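Local coordinates for uncharacterized protein (Methylibium petroleiphilum, PDB 3PL0) that probably acts as a dioxygenase of the iron- and 2-oxoglutarate-dependent type, built on a cupin (double-stranded beta-helix) fold, at residues R66-L77 / G140-I151. Residues are numbered along the deposited sequence; the frame is centred on the assembly and turned at random. Where two conformers were deposited one is given.
Sequences RYRRHGCFMQTL and GRWYIEAHPFRI
Strands 65-77 and 141-152 pair antiparallel in the large sheet of the cupin (double-stranded beta-helix) fold, as the 161° between the axes of 71-77 and 141-151 and the hydrogen-bonded pairs Tyr67-Arg150, Gly71-Ala146, Phe73-Ile144 and Gln75-Trp142 show. The ladder is interrupted around Arg69, whose N reaches Pro148 O only weakly, at 3.4 Å. Beside this break, His70 NE2 donates to Glu145 OE1 at 2.7 Å, close to its own ring plane and on the anti lone pair of the carboxylate; His90 also bonds that oxygen. CG anti to the backbone N (chi1 179°) brings the His70 ring to Glu145 and alongside His147, centroids 4.7 Å apart and planes at 25°, but slid so that overlap is slight. An alanine in place of His70 would probably leave Glu145 OE1 without this donor and His147 without the ring packed against it. Farther along, Phe149 CE1 sits 3.5 Å from Arg68 CZ, over a guanidinium face, while water 1 joins Arg68 NE, Arg69 O and His147 ND1. Asp56 forms salt bridges with both Arg66 and Arg68. On the other sheet face, Phe73, Trp142 and Ala146 pack on helix 118-134, and strands 80-84 and 237-246 flank the pair, Phe73 touching Leu82 and Ile144 touching Tyr245.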
loop_
_atom_site.group_PDB
_atom_site.type_symbol
_atom_site.label_atom_id
_atom_site.label_comp_id
_atom_site.label_asym_id
_atom_site.label_seq_id
_atom_site.Cartn_x
_atom_site.Cartn_y
_atom_site.Cartn_z
ATOM N N ARG A 66 11.649 -10.763 3.133
ATOM C CA ARG A 66 11.074 -9.438 2.872
ATOM C C ARG A 66 12.155 -8.391 2.593
ATOM O O ARG A 66 13.123 -8.279 3.303
ATOM C CB ARG A 66 10.231 -9.015 4.064
ATOM C CG ARG A 66 9.506 -7.673 3.832
ATOM C CD ARG A 66 8.324 -7.522 4.733
ATOM N NE ARG A 66 8.731 -7.338 6.125
ATOM C CZ ARG A 66 8.043 -7.810 7.165
ATOM N NH1 ARG A 66 6.932 -8.507 6.960
ATOM N NH2 ARG A 66 8.454 -7.594 8.417
ATOM N N TYR A 67 11.967 -7.659 1.506
ATOM C CA TYR A 67 12.742 -6.487 1.181
ATOM C C TYR A 67 11.855 -5.261 1.115
ATOM O O TYR A 67 10.695 -5.326 0.640
ATOM C CB TYR A 67 13.403 -6.678 -0.175
ATOM C CG TYR A 67 14.237 -7.945 -0.268
ATOM C CD1 TYR A 67 13.640 -9.186 -0.539
ATOM C CD2 TYR A 67 15.599 -7.910 -0.054
ATOM C CE1 TYR A 67 14.382 -10.343 -0.602
ATOM C CE2 TYR A 67 16.349 -9.072 -0.137
ATOM C CZ TYR A 67 15.747 -10.273 -0.413
ATOM O OH TYR A 67 16.513 -11.413 -0.456
ATOM N N ARG A 68 12.411 -4.125 1.509
ATOM C CA ARG A 68 11.648 -2.891 1.554
ATOM C C ARG A 68 12.542 -1.676 1.667
ATOM O O ARG A 68 13.768 -1.764 1.836
ATOM C CB ARG A 68 10.712 -2.902 2.766
ATOM C CG ARG A 68 11.451 -2.814 4.105
ATOM C CD ARG A 68 10.658 -3.306 5.250
ATOM N NE ARG A 68 9.532 -2.421 5.556
ATOM C CZ ARG A 68 8.558 -2.717 6.412
ATOM N NH1 ARG A 68 8.564 -3.861 7.083
ATOM N NH2 ARG A 68 7.568 -1.847 6.595
ATOM N N ARG A 69 11.885 -0.541 1.522
ATOM C CA ARG A 69 12.430 0.763 1.839
ATOM C C ARG A 69 11.255 1.594 2.316
ATOM O O ARG A 69 10.101 1.118 2.257
ATOM C CB ARG A 69 13.064 1.405 0.625
ATOM C CG ARG A 69 14.423 0.829 0.236
ATOM C CD ARG A 69 14.956 1.539 -0.960
ATOM N NE ARG A 69 16.202 0.923 -1.351
ATOM C CZ ARG A 69 17.361 1.072 -0.722
ATOM N NH1 ARG A 69 17.514 1.902 0.306
ATOM N NH2 ARG A 69 18.395 0.388 -1.162
ATOM N N HIS A 70 11.557 2.780 2.858
ATOM C CA HIS A 70 10.581 3.606 3.579
ATOM C C HIS A 70 10.865 5.081 3.337
ATOM O O HIS A 70 12.031 5.504 3.237
ATOM C CB HIS A 70 10.647 3.244 5.061
ATOM C CG HIS A 70 9.716 4.018 5.942
ATOM N ND1 HIS A 70 10.135 4.629 7.108
ATOM C CD2 HIS A 70 8.376 4.231 5.863
ATOM C CE1 HIS A 70 9.096 5.208 7.690
ATOM N NE2 HIS A 70 8.013 4.960 6.968
ATOM N N GLY A 71 9.813 5.870 3.182
ATOM C CA GLY A 71 9.974 7.291 2.965
ATOM C C GLY A 71 8.692 7.996 3.306
ATOM O O GLY A 71 7.610 7.410 3.173
ATOM N N CYS A 72 8.809 9.260 3.727
ATOM C CA CYS A 72 7.636 9.987 4.206
ATOM C C CYS A 72 7.541 11.368 3.567
ATOM O O CYS A 72 8.559 11.976 3.138
ATOM C CB CYS A 72 7.667 10.121 5.724
ATOM S SG CYS A 72 7.732 8.520 6.615
ATOM N N PHE A 73 6.308 11.860 3.537
ATOM C CA PHE A 73 5.981 13.054 2.841
ATOM C C PHE A 73 4.867 13.763 3.572
ATOM O O PHE A 73 4.181 13.165 4.409
ATOM C CB PHE A 73 5.520 12.715 1.420
ATOM C CG PHE A 73 6.470 11.834 0.677
ATOM C CD1 PHE A 73 6.457 10.449 0.886
ATOM C CD2 PHE A 73 7.377 12.356 -0.227
ATOM C CE1 PHE A 73 7.345 9.626 0.219
ATOM C CE2 PHE A 73 8.275 11.526 -0.900
ATOM C CZ PHE A 73 8.251 10.145 -0.670
HETATM N N MSE A 74 4.723 15.043 3.232
HETATM C CA MSE A 74 3.554 15.829 3.630
HETATM C C MSE A 74 2.958 16.479 2.393
HETATM O O MSE A 74 3.674 17.098 1.563
HETATM C CB MSE A 74 3.882 16.883 4.703
HETATM C CG MSE A 74 2.651 17.543 5.375
HETATM SE SE MSE A 74 3.137 18.628 6.963
HETATM C CE MSE A 74 4.081 20.063 6.002
ATOM N N GLN A 75 1.652 16.310 2.272
ATOM C CA GLN A 75 0.901 16.873 1.199
ATOM C C GLN A 75 0.036 17.952 1.786
ATOM O O GLN A 75 -0.663 17.718 2.757
ATOM C CB GLN A 75 0.011 15.840 0.557
ATOM C CG GLN A 75 -0.828 16.409 -0.587
ATOM C CD GLN A 75 -1.710 15.374 -1.263
ATOM O OE1 GLN A 75 -1.934 14.313 -0.726
ATOM N NE2 GLN A 75 -2.247 15.715 -2.444
ATOM N N THR A 76 0.108 19.134 1.189
ATOM C CA THR A 76 -0.830 20.210 1.471
ATOM C C THR A 76 -1.844 20.282 0.333
ATOM O O THR A 76 -1.494 20.240 -0.836
ATOM C CB THR A 76 -0.076 21.550 1.651
ATOM O OG1 THR A 76 1.018 21.351 2.562
ATOM C CG2 THR A 76 -1.006 22.671 2.175
ATOM N N LEU A 77 -3.116 20.370 0.675
ATOM C CA LEU A 77 -4.168 20.354 -0.330
ATOM C C LEU A 77 -4.496 21.684 -1.016
ATOM O O LEU A 77 -4.767 21.683 -2.221
ATOM C CB LEU A 77 -5.436 19.766 0.291
ATOM C CG LEU A 77 -5.242 18.271 0.560
ATOM C CD1 LEU A 77 -6.294 17.806 1.503
ATOM C CD2 LEU A 77 -5.283 17.474 -0.765
ATOM N N GLY A 140 -5.926 20.665 6.218
ATOM C CA GLY A 140 -5.642 20.315 4.829
ATOM C C GLY A 140 -4.277 19.675 4.565
ATOM O O GLY A 140 -3.713 19.879 3.488
ATOM N N ARG A 141 -3.749 18.900 5.525
ATOM C CA ARG A 141 -2.453 18.222 5.367
ATOM C C ARG A 141 -2.582 16.726 5.555
ATOM O O ARG A 141 -3.157 16.275 6.527
ATOM C CB ARG A 141 -1.404 18.692 6.389
ATOM C CG ARG A 141 -1.007 20.149 6.342
ATOM C CD ARG A 141 0.090 20.398 7.351
ATOM N NE ARG A 141 0.384 21.817 7.541
ATOM C CZ ARG A 141 1.209 22.544 6.780
ATOM N NH1 ARG A 141 1.845 22.000 5.736
ATOM N NH2 ARG A 141 1.395 23.837 7.066
ATOM N N TRP A 142 -2.027 15.957 4.638
ATOM C CA TRP A 142 -1.822 14.542 4.844
ATOM C C TRP A 142 -0.365 14.236 5.196
ATOM O O TRP A 142 0.568 14.756 4.585
ATOM C CB TRP A 142 -2.150 13.730 3.557
ATOM C CG TRP A 142 -3.615 13.593 3.178
ATOM C CD1 TRP A 142 -4.194 13.964 2.000
ATOM C CD2 TRP A 142 -4.639 13.000 3.957
ATOM N NE1 TRP A 142 -5.526 13.644 2.004
ATOM C CE2 TRP A 142 -5.830 13.071 3.209
ATOM C CE3 TRP A 142 -4.676 12.448 5.240
ATOM C CZ2 TRP A 142 -7.044 12.553 3.680
ATOM C CZ3 TRP A 142 -5.876 11.943 5.708
ATOM C CH2 TRP A 142 -7.039 12.002 4.932
ATOM N N TYR A 143 -0.193 13.340 6.150
ATOM C CA TYR A 143 1.080 12.752 6.482
ATOM C C TYR A 143 1.095 11.361 5.885
ATOM O O TYR A 143 0.280 10.492 6.264
ATOM C CB TYR A 143 1.260 12.689 7.992
ATOM C CG TYR A 143 1.204 14.076 8.584
ATOM C CD1 TYR A 143 -0.005 14.681 8.860
ATOM C CD2 TYR A 143 2.374 14.824 8.782
ATOM C CE1 TYR A 143 -0.055 16.008 9.377
ATOM C CE2 TYR A 143 2.338 16.096 9.287
ATOM C CZ TYR A 143 1.119 16.688 9.573
ATOM O OH TYR A 143 1.072 17.954 10.074
ATOM N N ILE A 144 2.000 11.184 4.929
ATOM C CA ILE A 144 2.047 10.023 4.017
ATOM C C ILE A 144 3.307 9.217 4.304
ATOM O O ILE A 144 4.430 9.763 4.289
ATOM C CB ILE A 144 2.098 10.493 2.520
ATOM C CG1 ILE A 144 0.908 11.412 2.217
ATOM C CG2 ILE A 144 2.202 9.306 1.544
ATOM C CD1 ILE A 144 0.932 12.025 0.824
ATOM N N GLU A 145 3.148 7.922 4.507
ATOM C CA GLU A 145 4.296 7.010 4.491
ATOM C C GLU A 145 4.229 6.102 3.249
ATOM O O GLU A 145 3.145 5.708 2.831
ATOM C CB GLU A 145 4.346 6.178 5.765
ATOM C CG GLU A 145 4.379 7.019 7.058
ATOM C CD GLU A 145 4.717 6.234 8.338
ATOM O OE1 GLU A 145 5.702 5.453 8.341
ATOM O OE2 GLU A 145 4.016 6.449 9.364
ATOM N N ALA A 146 5.383 5.843 2.641
ATOM C CA ALA A 146 5.467 4.976 1.485
ATOM C C ALA A 146 6.296 3.754 1.861
ATOM O O ALA A 146 7.408 3.905 2.360
ATOM C CB ALA A 146 6.094 5.694 0.346
ATOM N N HIS A 147 5.773 2.555 1.597
ATOM C CA HIS A 147 6.496 1.325 1.878
ATOM C C HIS A 147 6.509 0.419 0.636
ATOM O O HIS A 147 5.586 -0.392 0.441
ATOM C CB HIS A 147 5.775 0.579 2.986
ATOM C CG HIS A 147 5.625 1.333 4.258
ATOM N ND1 HIS A 147 6.503 1.168 5.298
ATOM C CD2 HIS A 147 4.696 2.226 4.678
ATOM C CE1 HIS A 147 6.129 1.938 6.308
ATOM N NE2 HIS A 147 5.039 2.592 5.953
ATOM N N PRO A 148 7.518 0.545 -0.211
ATOM C CA PRO A 148 7.656 -0.427 -1.301
ATOM C C PRO A 148 8.149 -1.754 -0.756
ATOM O O PRO A 148 9.074 -1.772 0.079
ATOM C CB PRO A 148 8.720 0.170 -2.198
ATOM C CG PRO A 148 9.502 1.116 -1.309
ATOM C CD PRO A 148 8.518 1.628 -0.300
ATOM N N PHE A 149 7.539 -2.833 -1.206
ATOM C CA PHE A 149 7.825 -4.165 -0.694
ATOM C C PHE A 149 8.147 -5.118 -1.817
ATOM O O PHE A 149 7.484 -5.081 -2.844
ATOM C CB PHE A 149 6.598 -4.749 -0.023
ATOM C CG PHE A 149 6.322 -4.223 1.349
ATOM C CD1 PHE A 149 7.131 -4.551 2.422
ATOM C CD2 PHE A 149 5.216 -3.413 1.576
ATOM C CE1 PHE A 149 6.847 -4.073 3.702
ATOM C CE2 PHE A 149 4.926 -2.944 2.842
ATOM C CZ PHE A 149 5.739 -3.284 3.919
ATOM N N ARG A 150 9.070 -6.049 -1.565
ATOM C CA ARG A 150 9.128 -7.311 -2.318
ATOM C C ARG A 150 9.186 -8.444 -1.330
ATOM O O ARG A 150 10.009 -8.449 -0.430
ATOM C CB ARG A 150 10.348 -7.394 -3.219
ATOM C CG ARG A 150 10.636 -8.817 -3.779
ATOM C CD ARG A 150 11.661 -8.836 -4.872
ATOM N NE ARG A 150 11.174 -8.191 -6.069
ATOM C CZ ARG A 150 11.887 -7.950 -7.163
ATOM N NH1 ARG A 150 13.160 -8.347 -7.298
ATOM N NH2 ARG A 150 11.293 -7.359 -8.178
ATOM N N ILE A 151 8.317 -9.416 -1.518
ATOM C CA ILE A 151 8.333 -10.628 -0.729
ATOM C C ILE A 151 8.808 -11.729 -1.684
ATOM O O ILE A 151 8.199 -11.950 -2.732
ATOM C CB ILE A 151 6.949 -10.969 -0.192
ATOM C CG1 ILE A 151 6.313 -9.836 0.608
ATOM C CG2 ILE A 151 7.012 -12.183 0.718
ATOM C CD1 ILE A 151 7.079 -9.400 1.836
HETATM O O HOH W 1 9.055 0.177 4.516
#